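Local coordinates for protein alginate lyase, family PL7 (Zobellia galactanivorans, PDB 4BE3) that probably cleaves alginate by beta-elimination, acting as an exolytic lyase of polysaccharide lyase family 7, at residues Phe49-Ser62 / Lys257-Pro269. Numbering follows the deposited sequence.
Sequences FKTPNSGITSRTSS and KLGAYNQTNGKSP. With SRT (S,R meso-tartaric acid), chain C.
Strand 49-52 runs nearly parallel to strand 260-262, their axes 6.9 Å apart at 16°; Phe49 lies level with Ala260 and, past the strand ends, Asn53 with Asn265. Phe49 lays one ring face over Gly259, whose CA sits 3.7 Å from the ring centroid in a CH-pi contact. Its CB also meets Ala260 CB. Further along, Thr51 CG2 packs on Asn262 CB. The two strands belong to the two facing sheets of the beta-jelly roll of PL7 lyases, so these side chains fill the core between them. Asn262 holds its CG anti to the backbone N (chi1 -163°), which carries the amide across to the 49-62 segment. There ND2 donates to Asn53 OD1 on a lone pair (2.9 Å) and to Pro52 O from above the carbonyl plane (3.1 Å). Its OD1 accepts from Thr264 N, forming an Asx turn. A leucine in its place would probably leave Pro52 O and Asn53 OD1 without this donor and Thr264 N without its Asx-turn acceptor. On the concave side, Ser61 OG and Tyr261 OH share a hydrogen bond (2.9 Å), Ser61 OG lying at the ring edge. Nearby, Lys257 NZ bonds tartrate O11 and O3 and also salt-bridges Glu67. Where both chains reach the surface, Lys267 NZ donates to Ser62 OG (3.0 Å).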
loop_
_atom_site.group_PDB
_atom_site.type_symbol
_atom_site.label_atom_id
_atom_site.label_comp_id
_atom_site.label_asym_id
_atom_site.label_seq_id
_atom_site.Cartn_x
_atom_site.Cartn_y
_atom_site.Cartn_z
ATOM N N PHE A 49 -7.531 23.807 -8.532
ATOM C CA PHE A 49 -8.262 23.594 -7.363
ATOM C C PHE A 49 -8.485 25.013 -6.774
ATOM O O PHE A 49 -7.447 25.773 -6.576
ATOM C CB PHE A 49 -7.379 22.858 -6.325
ATOM C CG PHE A 49 -7.044 21.422 -6.782
ATOM C CD1 PHE A 49 -6.000 21.204 -7.676
ATOM C CD2 PHE A 49 -7.812 20.342 -6.283
ATOM C CE1 PHE A 49 -5.724 19.872 -8.177
ATOM C CE2 PHE A 49 -7.523 19.026 -6.707
ATOM C CZ PHE A 49 -6.462 18.812 -7.619
ATOM N N LYS A 50 -9.741 25.360 -6.531
ATOM C CA LYS A 50 -10.013 26.731 -6.090
ATOM C C LYS A 50 -10.929 26.575 -4.892
ATOM O O LYS A 50 -11.826 25.678 -4.866
ATOM C CB LYS A 50 -10.643 27.453 -7.219
ATOM C CG LYS A 50 -10.907 28.985 -6.864
ATOM C CD LYS A 50 -11.663 29.643 -8.040
ATOM C CE LYS A 50 -11.729 31.150 -7.713
ATOM N NZ LYS A 50 -12.256 31.908 -8.892
ATOM N N THR A 51 -10.676 27.359 -3.843
ATOM C CA THR A 51 -11.533 27.230 -2.664
ATOM C C THR A 51 -11.611 28.590 -1.918
ATOM O O THR A 51 -10.599 29.281 -1.811
ATOM C CB THR A 51 -10.962 26.137 -1.719
ATOM O OG1 THR A 51 -11.752 26.011 -0.543
ATOM C CG2 THR A 51 -9.488 26.491 -1.216
ATOM N N PRO A 52 -12.740 28.876 -1.319
ATOM C CA PRO A 52 -12.789 30.199 -0.625
ATOM C C PRO A 52 -12.175 30.067 0.760
ATOM O O PRO A 52 -11.829 28.942 1.211
ATOM C CB PRO A 52 -14.367 30.402 -0.498
ATOM C CG PRO A 52 -14.857 28.949 -0.260
ATOM C CD PRO A 52 -14.040 28.178 -1.255
ATOM N N ASN A 53 -12.070 31.216 1.467
ATOM C CA ASN A 53 -11.586 31.160 2.809
ATOM C C ASN A 53 -12.586 30.509 3.800
ATOM O O ASN A 53 -12.199 29.877 4.764
ATOM C CB ASN A 53 -11.423 32.692 3.251
ATOM C CG ASN A 53 -10.165 33.370 2.663
ATOM O OD1 ASN A 53 -9.345 32.757 1.949
ATOM N ND2 ASN A 53 -10.039 34.727 2.989
ATOM N N SER A 54 -13.908 30.655 3.484
ATOM C CA SER A 54 -14.873 30.063 4.349
ATOM C C SER A 54 -15.973 29.399 3.468
ATOM O O SER A 54 -16.745 30.092 2.812
ATOM C CB SER A 54 -15.423 31.172 5.304
ATOM O OG SER A 54 -16.525 30.639 5.993
ATOM N N GLY A 55 -15.872 28.062 3.269
ATOM C CA GLY A 55 -16.999 27.346 2.497
ATOM C C GLY A 55 -17.517 26.327 3.507
ATOM O O GLY A 55 -17.742 26.674 4.684
ATOM N N ILE A 56 -17.692 25.085 3.117
ATOM C CA ILE A 56 -18.081 24.041 4.071
ATOM C C ILE A 56 -16.863 23.141 4.376
ATOM O O ILE A 56 -16.258 22.621 3.433
ATOM C CB ILE A 56 -19.305 23.183 3.518
ATOM C CG1 ILE A 56 -20.550 24.121 3.553
ATOM C CG2 ILE A 56 -19.552 22.003 4.438
ATOM C CD1 ILE A 56 -20.677 24.911 2.268
ATOM N N THR A 57 -16.488 23.085 5.656
ATOM C CA THR A 57 -15.212 22.420 6.001
ATOM C C THR A 57 -15.501 20.898 6.292
ATOM O O THR A 57 -16.639 20.471 6.564
ATOM C CB THR A 57 -14.597 23.063 7.232
ATOM O OG1 THR A 57 -15.453 22.819 8.391
ATOM C CG2 THR A 57 -14.403 24.629 6.989
ATOM N N SER A 58 -14.429 20.094 6.333
ATOM C CA SER A 58 -14.489 18.728 6.759
ATOM C C SER A 58 -14.708 18.725 8.285
ATOM O O SER A 58 -14.515 19.751 8.995
ATOM C CB SER A 58 -13.112 18.079 6.391
ATOM O OG SER A 58 -12.080 18.749 7.180
ATOM N N ARG A 59 -15.168 17.593 8.806
ATOM C CA ARG A 59 -15.386 17.481 10.269
ATOM C C ARG A 59 -14.049 17.698 11.047
ATOM O O ARG A 59 -14.056 18.199 12.125
ATOM C CB ARG A 59 -16.027 16.084 10.564
ATOM C CG ARG A 59 -16.487 15.822 12.022
ATOM C CD ARG A 59 -17.481 16.843 12.639
ATOM N NE ARG A 59 -18.885 16.738 12.184
ATOM C CZ ARG A 59 -19.378 15.782 11.388
ATOM N NH1 ARG A 59 -18.612 14.799 10.940
ATOM N NH2 ARG A 59 -20.659 15.800 11.046
ATOM N N THR A 60 -12.916 17.330 10.450
ATOM C CA THR A 60 -11.584 17.334 11.081
ATOM C C THR A 60 -10.910 18.755 11.072
ATOM O O THR A 60 -9.789 18.940 11.607
ATOM C CB THR A 60 -10.659 16.398 10.263
ATOM O OG1 THR A 60 -10.703 16.734 8.824
ATOM C CG2 THR A 60 -11.020 14.883 10.503
ATOM N N SER A 61 -11.545 19.752 10.454
ATOM C CA SER A 61 -10.849 21.046 10.228
ATOM C C SER A 61 -11.692 22.309 10.289
ATOM O O SER A 61 -12.860 22.319 9.876
ATOM C CB SER A 61 -10.059 21.064 8.860
ATOM O OG SER A 61 -9.238 22.258 8.863
ATOM N N SER A 62 -11.072 23.413 10.720
ATOM C CA SER A 62 -11.735 24.754 10.546
ATOM C C SER A 62 -11.481 25.378 9.168
ATOM O O SER A 62 -12.004 26.436 8.876
ATOM C CB SER A 62 -11.055 25.730 11.516
ATOM O OG SER A 62 -11.462 25.402 12.795
ATOM N N LYS A 257 -2.506 13.693 0.309
ATOM C CA LYS A 257 -3.536 14.608 -0.191
ATOM C C LYS A 257 -2.871 15.696 -1.027
ATOM O O LYS A 257 -1.669 15.987 -0.841
ATOM C CB LYS A 257 -4.233 15.337 1.008
ATOM C CG LYS A 257 -4.813 14.297 2.007
ATOM C CD LYS A 257 -5.851 14.982 2.972
ATOM C CE LYS A 257 -7.099 15.117 2.066
ATOM N NZ LYS A 257 -8.105 16.090 2.566
ATOM N N LEU A 258 -3.627 16.251 -1.934
ATOM C CA LEU A 258 -3.027 17.205 -2.903
ATOM C C LEU A 258 -4.148 18.087 -3.323
ATOM O O LEU A 258 -5.294 17.582 -3.683
ATOM C CB LEU A 258 -2.527 16.366 -4.104
ATOM C CG LEU A 258 -1.951 17.204 -5.257
ATOM C CD1 LEU A 258 -0.791 16.358 -5.951
ATOM C CD2 LEU A 258 -2.963 17.552 -6.346
ATOM N N GLY A 259 -3.860 19.417 -3.504
ATOM C CA GLY A 259 -4.867 20.332 -4.081
ATOM C C GLY A 259 -4.683 21.734 -3.433
ATOM O O GLY A 259 -3.516 22.202 -3.372
ATOM N N ALA A 260 -5.810 22.352 -3.008
ATOM C CA ALA A 260 -5.765 23.671 -2.355
ATOM C C ALA A 260 -6.484 23.564 -1.017
ATOM O O ALA A 260 -7.713 23.621 -0.963
ATOM C CB ALA A 260 -6.421 24.695 -3.256
ATOM N N TYR A 261 -5.711 23.466 0.070
ATOM C CA TYR A 261 -6.316 23.375 1.415
ATOM C C TYR A 261 -6.003 24.759 1.978
ATOM O O TYR A 261 -4.830 25.048 2.342
ATOM C CB TYR A 261 -5.528 22.270 2.148
ATOM C CG TYR A 261 -5.907 22.101 3.628
ATOM C CD1 TYR A 261 -7.130 22.578 4.145
ATOM C CD2 TYR A 261 -5.007 21.370 4.462
ATOM C CE1 TYR A 261 -7.454 22.289 5.503
ATOM C CE2 TYR A 261 -5.346 21.115 5.785
ATOM C CZ TYR A 261 -6.523 21.561 6.265
ATOM O OH TYR A 261 -6.811 21.274 7.592
ATOM N N ASN A 262 -7.010 25.580 2.017
ATOM C CA ASN A 262 -6.828 27.052 2.330
ATOM C C ASN A 262 -6.527 27.192 3.778
ATOM O O ASN A 262 -7.320 26.737 4.561
ATOM C CB ASN A 262 -8.107 27.738 2.016
ATOM C CG ASN A 262 -7.903 29.276 1.884
ATOM O OD1 ASN A 262 -6.823 29.763 2.260
ATOM N ND2 ASN A 262 -8.871 29.959 1.339
ATOM N N GLN A 263 -5.401 27.846 4.181
ATOM C CA GLN A 263 -5.242 27.966 5.623
ATOM C C GLN A 263 -5.662 29.376 6.056
ATOM O O GLN A 263 -5.543 29.672 7.243
ATOM C CB GLN A 263 -3.744 27.946 5.937
ATOM C CG GLN A 263 -3.101 26.658 5.348
ATOM C CD GLN A 263 -3.638 25.416 6.049
ATOM O OE1 GLN A 263 -4.412 24.584 5.382
ATOM N NE2 GLN A 263 -3.303 25.197 7.261
ATOM N N THR A 264 -6.254 30.151 5.164
ATOM C CA THR A 264 -6.782 31.439 5.687
ATOM C C THR A 264 -8.317 31.299 5.887
ATOM O O THR A 264 -9.067 30.953 4.987
ATOM C CB THR A 264 -6.550 32.544 4.585
ATOM O OG1 THR A 264 -5.160 32.696 4.344
ATOM C CG2 THR A 264 -6.998 33.950 5.219
ATOM N N ASN A 265 -8.718 31.452 7.121
ATOM C CA ASN A 265 -10.146 31.372 7.516
ATOM C C ASN A 265 -10.592 32.684 8.111
ATOM O O ASN A 265 -9.825 33.666 8.181
ATOM C CB ASN A 265 -10.301 30.244 8.534
ATOM C CG ASN A 265 -9.317 30.409 9.675
ATOM O OD1 ASN A 265 -9.464 31.370 10.438
ATOM N ND2 ASN A 265 -8.316 29.453 9.828
ATOM N N GLY A 266 -11.842 32.693 8.586
ATOM C CA GLY A 266 -12.347 33.941 9.183
ATOM C C GLY A 266 -12.462 33.841 10.678
ATOM O O GLY A 266 -13.070 34.751 11.294
ATOM N N LYS A 267 -11.779 32.883 11.307
ATOM C CA LYS A 267 -11.823 32.775 12.758
ATOM C C LYS A 267 -11.068 33.910 13.432
ATOM O O LYS A 267 -10.101 34.451 12.895
ATOM C CB LYS A 267 -11.308 31.398 13.210
ATOM C CG LYS A 267 -12.239 30.283 12.586
ATOM C CD LYS A 267 -11.662 28.943 13.031
ATOM C CE LYS A 267 -12.285 28.546 14.383
ATOM N NZ LYS A 267 -11.377 27.466 14.922
ATOM N N SER A 268 -11.465 34.202 14.659
ATOM C CA SER A 268 -10.862 35.305 15.402
ATOM C C SER A 268 -9.456 34.959 15.849
ATOM O O SER A 268 -9.234 33.920 16.512
ATOM C CB SER A 268 -11.700 35.609 16.652
ATOM O OG SER A 268 -12.996 36.034 16.275
ATOM N N PRO A 269 -8.473 35.820 15.520
ATOM C CA PRO A 269 -7.066 35.548 15.965
ATOM C C PRO A 269 -6.947 35.389 17.437
ATOM O O PRO A 269 -6.180 34.582 17.867
ATOM C CB PRO A 269 -6.297 36.768 15.476
ATOM C CG PRO A 269 -6.980 37.094 14.115
ATOM C CD PRO A 269 -8.495 36.987 14.554
HETATM O O1 SRT C . -9.001 15.782 7.289
HETATM O O11 SRT C . -7.582 15.589 5.482
HETATM C C1 SRT C . -8.637 15.440 6.129
HETATM C C2 SRT C . -9.569 14.823 5.144
HETATM O O2 SRT C . -9.118 13.674 4.393
HETATM C C3 SRT C . -10.991 15.323 5.120
HETATM O O3 SRT C . -10.628 16.331 4.275
HETATM C C4 SRT C . -12.054 14.433 4.653
HETATM O O4 SRT C . -12.572 14.571 3.551
HETATM O O41 SRT C . -12.340 13.430 5.304
#